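Local coordinates for protein GMP reductase (Trypanosoma brucei brucei, PDB 6JIG) that probably catalyses the NADPH-dependent deamination of GMP to IMP and binds guanine nucleotides both in its catalytic barrel and in its regulatory CBS domain, at residues 306-311 / 346-351; 37-42 / 368-373; 171-176 / 195-200. The protein carries 1 engineered substitution. One frame throughout, in Å; residues are numbered along the deposited sequence.

Interaction 1: residues 306-311 / 346-351. With 5GP (guanosine-5'-monophosphate), chain B.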
loop_
_atom_site.group_PDB
_atom_site.type_symbol
_atom_site.label_atom_id
_atom_site.label_comp_id
_atom_site.label_asym_id
_atom_site.label_seq_id
_atom_site.Cartn_x
_atom_site.Cartn_y
_atom_site.Cartn_z
ATOM N N ASP A 306 -2.082 -26.798 -43.829
ATOM C CA ASP A 306 -2.182 -25.584 -44.628
ATOM C C ASP A 306 -1.818 -24.318 -43.859
ATOM O O ASP A 306 -1.727 -23.247 -44.466
ATOM C CB ASP A 306 -3.604 -25.437 -45.177
ATOM C CG ASP A 306 -3.999 -26.614 -46.040
ATOM O OD1 ASP A 306 -3.389 -26.749 -47.115
ATOM O OD2 ASP A 306 -4.865 -27.414 -45.621
ATOM N N GLY A 307 -1.665 -24.407 -42.543
ATOM C CA GLY A 307 -1.202 -23.288 -41.741
ATOM C C GLY A 307 -0.719 -23.828 -40.413
ATOM O O GLY A 307 -1.111 -24.924 -39.999
ATOM N N LEU A 308 0.155 -23.062 -39.751
ATOM C CA LEU A 308 0.745 -23.467 -38.475
ATOM C C LEU A 308 0.424 -22.431 -37.411
ATOM O O LEU A 308 0.420 -21.227 -37.686
ATOM C CB LEU A 308 2.268 -23.620 -38.570
ATOM C CG LEU A 308 2.747 -24.619 -39.616
ATOM C CD1 LEU A 308 4.265 -24.555 -39.791
ATOM C CD2 LEU A 308 2.307 -26.009 -39.206
ATOM N N LYS A 309 0.140 -22.892 -36.197
ATOM C CA LYS A 309 -0.109 -21.977 -35.088
ATOM C C LYS A 309 1.059 -22.115 -34.111
ATOM O O LYS A 309 1.355 -23.219 -33.647
ATOM C CB LYS A 309 -1.459 -22.246 -34.411
ATOM C CG LYS A 309 -1.891 -21.075 -33.486
ATOM C CD LYS A 309 -3.410 -20.816 -33.501
ATOM C CE LYS A 309 -4.194 -21.953 -32.844
ATOM N NZ LYS A 309 -3.761 -22.192 -31.408
ATOM N N ILE A 310 1.730 -20.999 -33.832
ATOM C CA ILE A 310 3.014 -20.981 -33.133
ATOM C C ILE A 310 2.781 -20.448 -31.732
ATOM O O ILE A 310 2.241 -19.349 -31.575
ATOM C CB ILE A 310 4.045 -20.082 -33.845
ATOM C CG1 ILE A 310 4.127 -20.385 -35.340
ATOM C CG2 ILE A 310 5.411 -20.102 -33.118
ATOM C CD1 ILE A 310 4.342 -21.801 -35.676
ATOM N N GLY A 311 3.211 -21.205 -30.720
ATOM C CA GLY A 311 3.232 -20.680 -29.366
ATOM C C GLY A 311 3.040 -21.771 -28.331
ATOM O O GLY A 311 1.976 -22.393 -28.288
ATOM N N VAL A 346 3.761 -22.110 -46.264
ATOM C CA VAL A 346 2.724 -22.398 -45.280
ATOM C C VAL A 346 2.649 -21.215 -44.315
ATOM O O VAL A 346 3.618 -20.960 -43.587
ATOM C CB VAL A 346 3.007 -23.706 -44.530
ATOM C CG1 VAL A 346 2.021 -23.888 -43.375
ATOM C CG2 VAL A 346 2.929 -24.905 -45.491
ATOM N N PRO A 347 1.536 -20.481 -44.265
ATOM C CA PRO A 347 1.452 -19.318 -43.369
ATOM C C PRO A 347 1.442 -19.722 -41.904
ATOM O O PRO A 347 0.989 -20.810 -41.540
ATOM C CB PRO A 347 0.126 -18.652 -43.762
ATOM C CG PRO A 347 -0.169 -19.174 -45.167
ATOM C CD PRO A 347 0.377 -20.581 -45.166
ATOM N N CYS A 348 1.919 -18.804 -41.054
ATOM C CA CYS A 348 2.034 -19.059 -39.620
ATOM C C CYS A 348 1.280 -18.010 -38.819
ATOM O O CYS A 348 1.359 -16.814 -39.117
ATOM C CB CYS A 348 3.502 -19.085 -39.182
ATOM S SG CYS A 348 4.486 -20.439 -39.848
ATOM N N ILE A 349 0.552 -18.474 -37.806
ATOM C CA ILE A 349 -0.159 -17.628 -36.849
ATOM C C ILE A 349 0.705 -17.515 -35.592
ATOM O O ILE A 349 0.968 -18.527 -34.942
ATOM C CB ILE A 349 -1.530 -18.231 -36.482
ATOM C CG1 ILE A 349 -2.362 -18.536 -37.740
ATOM C CG2 ILE A 349 -2.301 -17.291 -35.507
ATOM C CD1 ILE A 349 -3.478 -19.536 -37.486
ATOM N N ALA A 350 1.122 -16.304 -35.219
ATOM C CA ALA A 350 1.828 -16.102 -33.942
ATOM C C ALA A 350 0.803 -15.988 -32.817
ATOM O O ALA A 350 0.119 -14.968 -32.701
ATOM C CB ALA A 350 2.713 -14.861 -34.008
ATOM N N ASP A 351 0.704 -17.023 -31.972
ATOM C CA ASP A 351 -0.401 -17.173 -31.019
ATOM C C ASP A 351 0.088 -16.992 -29.583
ATOM O O ASP A 351 0.746 -17.881 -29.033
ATOM C CB ASP A 351 -1.053 -18.550 -31.189
ATOM C CG ASP A 351 -2.177 -18.804 -30.195
ATOM O OD1 ASP A 351 -2.739 -17.826 -29.656
ATOM O OD2 ASP A 351 -2.514 -19.988 -29.982
HETATM P P 5GP B . -3.089 -14.137 -25.074
HETATM O O1P 5GP B . -1.745 -13.831 -24.433
HETATM O O2P 5GP B . -4.249 -14.088 -24.101
HETATM O O3P 5GP B . -3.337 -13.409 -26.372
HETATM O "O5'" 5GP B . -2.887 -15.654 -25.529
HETATM C "C5'" 5GP B . -3.962 -16.484 -25.943
HETATM C "C4'" 5GP B . -3.460 -17.862 -26.321
HETATM O "O4'" 5GP B . -3.083 -18.585 -25.126
HETATM C "C3'" 5GP B . -4.469 -18.791 -26.985
HETATM O "O3'" 5GP B . -4.677 -18.503 -28.362
HETATM C "C2'" 5GP B . -3.883 -20.186 -26.707
HETATM O "O2'" 5GP B . -2.878 -20.542 -27.648
HETATM C "C1'" 5GP B . -3.174 -19.976 -25.366
HETATM N N9 5GP B . -3.900 -20.583 -24.244
HETATM C C8 5GP B . -5.180 -20.385 -23.895
HETATM N N7 5GP B . -5.428 -21.123 -22.781
HETATM C C5 5GP B . -4.277 -21.753 -22.443
HETATM C C6 5GP B . -3.913 -22.616 -21.418
HETATM O O6 5GP B . -4.757 -22.935 -20.556
HETATM N N1 5GP B . -2.658 -23.091 -21.369
HETATM C C2 5GP B . -1.744 -22.749 -22.288
HETATM N N2 5GP B . -0.486 -23.239 -22.210
HETATM N N3 5GP B . -2.060 -21.898 -23.294
HETATM C C4 5GP B . -3.318 -21.405 -23.374
#

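Interaction 2: residues 37-42 / 368-373. With 5GP (guanosine-5'-monophosphate), chain B.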
loop_
_atom_site.group_PDB
_atom_site.type_symbol
_atom_site.label_atom_id
_atom_site.label_comp_id
_atom_site.label_asym_id
_atom_site.label_seq_id
_atom_site.Cartn_x
_atom_site.Cartn_y
_atom_site.Cartn_z
ATOM N N THR A 37 -3.020 -10.400 -46.010
ATOM C CA THR A 37 -2.137 -11.485 -45.603
ATOM C C THR A 37 -2.855 -12.806 -45.840
ATOM O O THR A 37 -3.994 -12.837 -46.315
ATOM C CB THR A 37 -1.714 -11.325 -44.133
ATOM O OG1 THR A 37 -0.617 -12.203 -43.857
ATOM C CG2 THR A 37 -2.868 -11.680 -43.199
ATOM N N ARG A 38 -2.180 -13.904 -45.505
ATOM C CA ARG A 38 -2.746 -15.242 -45.605
ATOM C C ARG A 38 -2.905 -15.839 -44.215
ATOM O O ARG A 38 -1.966 -15.820 -43.405
ATOM C CB ARG A 38 -1.872 -16.151 -46.467
ATOM C CG ARG A 38 -1.604 -15.587 -47.858
ATOM C CD ARG A 38 -1.168 -16.666 -48.831
ATOM N NE ARG A 38 -2.325 -17.359 -49.383
ATOM C CZ ARG A 38 -2.899 -17.068 -50.550
ATOM N NH1 ARG A 38 -2.422 -16.093 -51.320
ATOM N NH2 ARG A 38 -3.959 -17.761 -50.946
ATOM N N LEU A 39 -4.103 -16.336 -43.941
ATOM C CA LEU A 39 -4.327 -17.146 -42.757
ATOM C C LEU A 39 -3.764 -18.546 -42.946
ATOM O O LEU A 39 -3.147 -19.111 -42.031
ATOM C CB LEU A 39 -5.823 -17.203 -42.470
ATOM C CG LEU A 39 -6.218 -18.152 -41.351
ATOM C CD1 LEU A 39 -5.761 -17.579 -40.007
ATOM C CD2 LEU A 39 -7.720 -18.385 -41.370
ATOM N N SER A 40 -3.978 -19.113 -44.130
ATOM C CA SER A 40 -3.519 -20.442 -44.490
ATOM C C SER A 40 -3.304 -20.442 -46.001
ATOM O O SER A 40 -3.511 -19.425 -46.670
ATOM C CB SER A 40 -4.526 -21.521 -44.068
ATOM O OG SER A 40 -5.847 -21.158 -44.430
ATOM N N ARG A 41 -2.898 -21.597 -46.537
ATOM C CA ARG A 41 -2.493 -21.674 -47.943
ATOM C C ARG A 41 -3.551 -21.075 -48.865
ATOM O O ARG A 41 -3.224 -20.371 -49.827
ATOM C CB ARG A 41 -2.221 -23.125 -48.345
ATOM C CG ARG A 41 -0.881 -23.757 -47.935
ATOM C CD ARG A 41 -0.721 -25.071 -48.720
ATOM N NE ARG A 41 0.231 -26.042 -48.182
ATOM C CZ ARG A 41 1.542 -26.048 -48.440
ATOM N NH1 ARG A 41 2.098 -25.116 -49.217
ATOM N NH2 ARG A 41 2.311 -26.991 -47.911
ATOM N N ASN A 42 -4.827 -21.317 -48.574
ATOM C CA ASN A 42 -5.886 -20.907 -49.488
ATOM C C ASN A 42 -6.846 -19.886 -48.885
ATOM O O ASN A 42 -7.944 -19.701 -49.415
ATOM C CB ASN A 42 -6.636 -22.145 -49.980
ATOM C CG ASN A 42 -5.705 -23.145 -50.629
ATOM O OD1 ASN A 42 -5.130 -22.869 -51.678
ATOM N ND2 ASN A 42 -5.514 -24.294 -49.989
ATOM N N ALA A 368 5.692 -13.887 -38.974
ATOM C CA ALA A 368 4.313 -14.377 -38.890
ATOM C C ALA A 368 3.438 -13.736 -39.957
ATOM O O ALA A 368 3.602 -12.565 -40.291
ATOM C CB ALA A 368 3.699 -14.087 -37.522
ATOM N N ASP A 369 2.469 -14.510 -40.472
ATOM C CA ASP A 369 1.483 -13.940 -41.389
ATOM C C ASP A 369 0.278 -13.350 -40.679
ATOM O O ASP A 369 -0.312 -12.379 -41.179
ATOM C CB ASP A 369 1.024 -15.002 -42.403
ATOM C CG ASP A 369 2.190 -15.564 -43.171
ATOM O OD1 ASP A 369 2.710 -14.842 -44.035
ATOM O OD2 ASP A 369 2.666 -16.665 -42.822
ATOM N N THR A 370 -0.102 -13.913 -39.537
ATOM C CA THR A 370 -1.177 -13.380 -38.715
ATOM C C THR A 370 -0.769 -13.479 -37.251
ATOM O O THR A 370 0.188 -14.174 -36.893
ATOM C CB THR A 370 -2.498 -14.149 -38.891
ATOM O OG1 THR A 370 -2.278 -15.535 -38.601
ATOM C CG2 THR A 370 -3.073 -13.987 -40.315
ATOM N N VAL A 371 -1.534 -12.800 -36.403
ATOM C CA VAL A 371 -1.423 -12.949 -34.951
ATOM C C VAL A 371 -2.769 -13.412 -34.412
ATOM O O VAL A 371 -3.826 -13.080 -34.962
ATOM C CB VAL A 371 -0.998 -11.634 -34.257
ATOM C CG1 VAL A 371 0.411 -11.206 -34.707
ATOM C CG2 VAL A 371 -2.001 -10.526 -34.541
ATOM N N MET A 372 -2.729 -14.193 -33.335
ATOM C CA MET A 372 -3.932 -14.608 -32.630
ATOM C C MET A 372 -3.944 -13.938 -31.266
ATOM O O MET A 372 -2.947 -14.001 -30.539
ATOM C CB MET A 372 -4.001 -16.127 -32.476
ATOM C CG MET A 372 -5.200 -16.565 -31.650
ATOM S SD MET A 372 -5.445 -18.341 -31.607
ATOM C CE MET A 372 -6.504 -18.564 -33.051
ATOM N N LEU A 373 -5.065 -13.313 -30.920
ATOM C CA LEU A 373 -5.181 -12.512 -29.708
ATOM C C LEU A 373 -6.265 -13.070 -28.804
ATOM O O LEU A 373 -7.396 -13.296 -29.251
ATOM C CB LEU A 373 -5.519 -11.063 -30.033
ATOM C CG LEU A 373 -4.648 -10.355 -31.064
ATOM C CD1 LEU A 373 -5.161 -8.938 -31.237
ATOM C CD2 LEU A 373 -3.208 -10.355 -30.565
HETATM P P 5GP B . -3.089 -14.137 -25.074
HETATM O O1P 5GP B . -1.745 -13.831 -24.433
HETATM O O2P 5GP B . -4.249 -14.088 -24.101
HETATM O O3P 5GP B . -3.337 -13.409 -26.372
HETATM O "O5'" 5GP B . -2.887 -15.654 -25.529
HETATM C "C5'" 5GP B . -3.962 -16.484 -25.943
HETATM C "C4'" 5GP B . -3.460 -17.862 -26.321
HETATM O "O4'" 5GP B . -3.083 -18.585 -25.126
HETATM C "C3'" 5GP B . -4.469 -18.791 -26.985
HETATM O "O3'" 5GP B . -4.677 -18.503 -28.362
HETATM C "C2'" 5GP B . -3.883 -20.186 -26.707
HETATM O "O2'" 5GP B . -2.878 -20.542 -27.648
HETATM C "C1'" 5GP B . -3.174 -19.976 -25.366
HETATM N N9 5GP B . -3.900 -20.583 -24.244
HETATM C C8 5GP B . -5.180 -20.385 -23.895
HETATM N N7 5GP B . -5.428 -21.123 -22.781
HETATM C C5 5GP B . -4.277 -21.753 -22.443
HETATM C C6 5GP B . -3.913 -22.616 -21.418
HETATM O O6 5GP B . -4.757 -22.935 -20.556
HETATM N N1 5GP B . -2.658 -23.091 -21.369
HETATM C C2 5GP B . -1.744 -22.749 -22.288
HETATM N N2 5GP B . -0.486 -23.239 -22.210
HETATM N N3 5GP B . -2.060 -21.898 -23.294
HETATM C C4 5GP B . -3.318 -21.405 -23.374
HETATM O O HOH W 1 1.089 -12.942 -45.768
HETATM O O HOH W 2 -1.530 -17.136 -40.976
#

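Interaction 3: residues 171-176 / 195-200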
loop_
_atom_site.group_PDB
_atom_site.type_symbol
_atom_site.label_atom_id
_atom_site.label_comp_id
_atom_site.label_asym_id
_atom_site.label_seq_id
_atom_site.Cartn_x
_atom_site.Cartn_y
_atom_site.Cartn_z
ATOM N N VAL A 171 -39.915 -8.798 -57.773
ATOM C CA VAL A 171 -39.545 -10.201 -57.665
ATOM C C VAL A 171 -38.723 -10.580 -58.889
ATOM O O VAL A 171 -38.910 -10.030 -59.977
ATOM C CB VAL A 171 -40.797 -11.095 -57.526
ATOM C CG1 VAL A 171 -40.414 -12.537 -57.310
ATOM C CG2 VAL A 171 -41.667 -10.605 -56.368
ATOM N N SER A 172 -37.788 -11.510 -58.703
ATOM C CA SER A 172 -36.904 -11.928 -59.781
ATOM C C SER A 172 -36.949 -13.445 -59.889
ATOM O O SER A 172 -37.308 -14.139 -58.934
ATOM C CB SER A 172 -35.468 -11.410 -59.539
ATOM O OG SER A 172 -34.536 -11.885 -60.494
ATOM N N THR A 173 -36.630 -13.956 -61.083
ATOM C CA THR A 173 -36.426 -15.383 -61.282
ATOM C C THR A 173 -34.973 -15.705 -61.601
ATOM O O THR A 173 -34.668 -16.837 -61.989
ATOM C CB THR A 173 -37.336 -15.930 -62.399
ATOM O OG1 THR A 173 -37.209 -15.110 -63.568
ATOM C CG2 THR A 173 -38.786 -15.955 -61.956
ATOM N N ASN A 174 -34.075 -14.733 -61.459
ATOM C CA ASN A 174 -32.676 -14.906 -61.838
ATOM C C ASN A 174 -31.915 -15.422 -60.622
ATOM O O ASN A 174 -31.524 -14.646 -59.749
ATOM C CB ASN A 174 -32.089 -13.600 -62.357
ATOM C CG ASN A 174 -30.690 -13.770 -62.916
ATOM O OD1 ASN A 174 -30.065 -14.813 -62.742
ATOM N ND2 ASN A 174 -30.198 -12.750 -63.601
ATOM N N THR A 175 -31.693 -16.734 -60.574
ATOM C CA THR A 175 -30.888 -17.331 -59.513
ATOM C C THR A 175 -29.399 -17.021 -59.650
ATOM O O THR A 175 -28.625 -17.360 -58.748
ATOM C CB THR A 175 -31.108 -18.842 -59.477
ATOM O OG1 THR A 175 -30.916 -19.382 -60.791
ATOM C CG2 THR A 175 -32.521 -19.169 -58.987
ATOM N N SER A 176 -28.978 -16.382 -60.738
ATOM C CA SER A 176 -27.603 -15.949 -60.929
ATOM C C SER A 176 -27.477 -14.441 -60.905
ATOM O O SER A 176 -26.493 -13.900 -61.423
ATOM C CB SER A 176 -27.043 -16.490 -62.245
ATOM O OG SER A 176 -26.967 -17.892 -62.196
ATOM N N PRO A 195 -37.079 -10.870 -53.414
ATOM C CA PRO A 195 -37.082 -12.332 -53.396
ATOM C C PRO A 195 -36.788 -12.894 -54.779
ATOM O O PRO A 195 -37.106 -12.288 -55.806
ATOM C CB PRO A 195 -38.502 -12.681 -52.943
ATOM C CG PRO A 195 -39.306 -11.490 -53.293
ATOM C CD PRO A 195 -38.420 -10.303 -53.193
ATOM N N ILE A 196 -36.142 -14.053 -54.792
ATOM C CA ILE A 196 -35.901 -14.825 -56.003
ATOM C C ILE A 196 -36.826 -16.029 -55.951
ATOM O O ILE A 196 -36.775 -16.813 -54.996
ATOM C CB ILE A 196 -34.434 -15.265 -56.121
ATOM C CG1 ILE A 196 -33.484 -14.094 -55.858
ATOM C CG2 ILE A 196 -34.180 -15.957 -57.477
ATOM C CD1 ILE A 196 -33.655 -12.932 -56.799
ATOM N N VAL A 197 -37.679 -16.180 -56.963
ATOM C CA VAL A 197 -38.625 -17.284 -56.982
ATOM C C VAL A 197 -38.343 -18.185 -58.177
ATOM O O VAL A 197 -37.646 -17.811 -59.124
ATOM C CB VAL A 197 -40.092 -16.810 -57.013
ATOM C CG1 VAL A 197 -40.442 -16.073 -55.739
ATOM C CG2 VAL A 197 -40.335 -15.947 -58.229
ATOM N N GLY A 198 -38.915 -19.383 -58.123
ATOM C CA GLY A 198 -38.781 -20.353 -59.188
ATOM C C GLY A 198 -39.822 -20.161 -60.276
ATOM O O GLY A 198 -40.543 -19.162 -60.328
ATOM N N GLN A 199 -39.893 -21.157 -61.166
ATOM C CA GLN A 199 -40.800 -21.052 -62.303
ATOM C C GLN A 199 -42.258 -21.141 -61.869
ATOM O O GLN A 199 -43.139 -20.611 -62.557
ATOM C CB GLN A 199 -40.474 -22.131 -63.341
ATOM C CG GLN A 199 -39.570 -23.245 -62.816
ATOM N N ASN A 200 -42.530 -21.780 -60.729
ATOM C CA ASN A 200 -43.878 -21.908 -60.187
ATOM C C ASN A 200 -44.137 -20.945 -59.023
ATOM O O ASN A 200 -44.948 -21.242 -58.136
ATOM C CB ASN A 200 -44.133 -23.353 -59.751
HETATM O O HOH W 3 -35.872 -18.997 -60.884
#

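Interaction 1: residues 306-311 / 346-351
Leu308 and Ile310 bond through their backbones to Pro347, Ile349 and Asp351, joining strand 307-310 to its parallel neighbour in the TIM barrel, strand 348-351. Leu308 N donates to Pro347 O (3.0 Å) and Leu308 O accepts from Ile349 N (2.8 Å); Ile310 repeats the pattern two residues on, giving its N-H to Ile349 O and taking that of Asp351.

The apolar contacts divide between two faces. Leu308, Ile310, Cys348 and Ala350 share one, where Leu308 CB lies 4.1 Å from Cys348 SG and helix 330-344 packs over Ile310 and Cys348; small Ala350 fits against Tyr15 and Ala368. At the start of the pair, Leu308 CG meets Val346 CG1 at 3.9 Å, the two side chains crossing at about a right angle. Ile349 turns to the other face, toward Ile287 and Met372 inside the barrel.

Polar side chains meet at the end near the nucleotide. The Lys309 chain, bent at each of its last three torsions (chi3 69°), lays CG 3.5 Å from Asp351 CB and brings NZ above the carboxylate plane, 2.9 Å from Asp351 OD2, in a salt bridge. Asp259 and Asn290 also hold NZ. Extended away from its own N-H (chi1 178°), the Asp351 carboxylate reaches the ribose of guanosine-5'-monophosphate: OD1 accepts from O3' and OD2 from O2', in bonds modelled so short that their lengths are doubtful.

A carboxylate, whose two oxygens can each take one hydroxyl, matches the 2',3'-diol. Lys309, shared with Asp259, would offset part of the buried negative charge, and with Asn290, which also donates to OD2, it probably fixes the carboxylate's rotation.

Interaction 2: residues 37-42 / 368-373
The N-terminal end of the last barrel strand, 370-373, is where Thr37 meets Asp369 and Thr370, bringing hairpin 37-40/43-45 against the end of the barrel remote from the nucleotide. A classic beta bulge at Leu39 and Ser40 lies at the edge of the contact, where the chain turns a corner.

With Thr37 OG1 swung to the side opposite its backbone N (chi1 -166°), the hydroxyl donates to Asp369 O at 2.7 Å, approaching from 32° outside the carbonyl plane. The same OG1 accepts from a water that also donates to Asp369 OD1 (3.0 Å). Gln467 donates to OD1 too, while Asp369 OD2 takes the backbone N-H of Cys348. Threonine suits the place because its other branch is apolar: Thr37 CG2 packs 3.7 Å from Thr370 CG2, the two side chains crossing at about a right angle. Arg38 O approaches the same site, 3.3 Å from Asp369 CB.

A second water ties Thr370 to the bend: Thr370 OG1 donates to it at 3.0 Å, and it donates to Arg38 O and Leu39 O, both 2.8 Å away. Farther along the strand Met372 SD lies 3.3 Å from O3' of the nucleotide.

Thr37 OG1 serves Asp369 O directly, one water joins the two side chains, and the other serves the carbonyls of Arg38 and Leu39; the join rests on hydroxyls and water rather than backbone pairing.

Interaction 3: residues 171-176 / 195-200
Ser172 pairs with Ile196 through the one backbone bridge of this contact. Ser172 N donates to Pro195 O (3.1 Å, 162° at the hydrogen), and Ser172 O accepts from Val197 N at 2.9 Å. One residue thus reaches the neighbours on either side of its partner, the bonding pattern of parallel strands. Pro195, having no N-H of its own, serves here through its carbonyl. Ser172 O is approached as well by Ile196 CA in a CA-H...O contact.

Beyond the bridge the two chains diverge, and a water takes over: it donates to Thr173 O at 2.7 Å and to Val197 O at 2.8 Å, bridging two carbonyls that could not bond to each other. The loop meets further needs from its own side chains. With chi1 at 175°, Ser172 OG lies beside its own carbonyl carbon and so can accept from Asn174 N at 3.0 Å, an ST turn; Asn174 OD1 then accepts from Ser176 N, an Asx turn. Short side chains ending in an acceptor suit these successive corners.

Apolar branches fill in around the bonds. Val171 CG1 presses against Val197 CG2 at 3.5 Å, the two side chains crossing at about a right angle, and Ile196 CD1 reaches 3.6 Å from Ser172 CB. Ile196 CG2 packs against Asn174 O and Thr175 CG2.

All this belongs to the second CBS repeat. Segment 171-176 leads into helix 179-189, which returns the chain to strand 193-197, an outer strand of a three-stranded antiparallel sheet. Ile196 bonds through its backbone to strand 203-208. Ser172 bonds along the other edge of strand 193-197, while Thr175 further along the loop reaches Leu204 and Tyr205; Pro195 and Val197 rest on Leu141 of strand 141-146.

Interactions 1 and 2 are adjoining parts of one barrel, their centres 7 Å apart. Strands 348-351 and 370-373 are neighbours in the sheet: Ala350 N lies 2.9 Å from Thr370 O, probably a hydrogen bond, and interaction 1 is nested within the chain loop that interaction 2 closes. Both touch the same guanosine-5'-monophosphate, in the catalytic pocket that also includes Ser52, Ser316 and Thr320. Interaction 3 stands apart, with its centre 43 Å from interaction 1 and 39 Å from interaction 2. It lies in the CBS domain, where the Pro195 side chain is about 10 Å from a second bound nucleotide, consistent with a separate allosteric site.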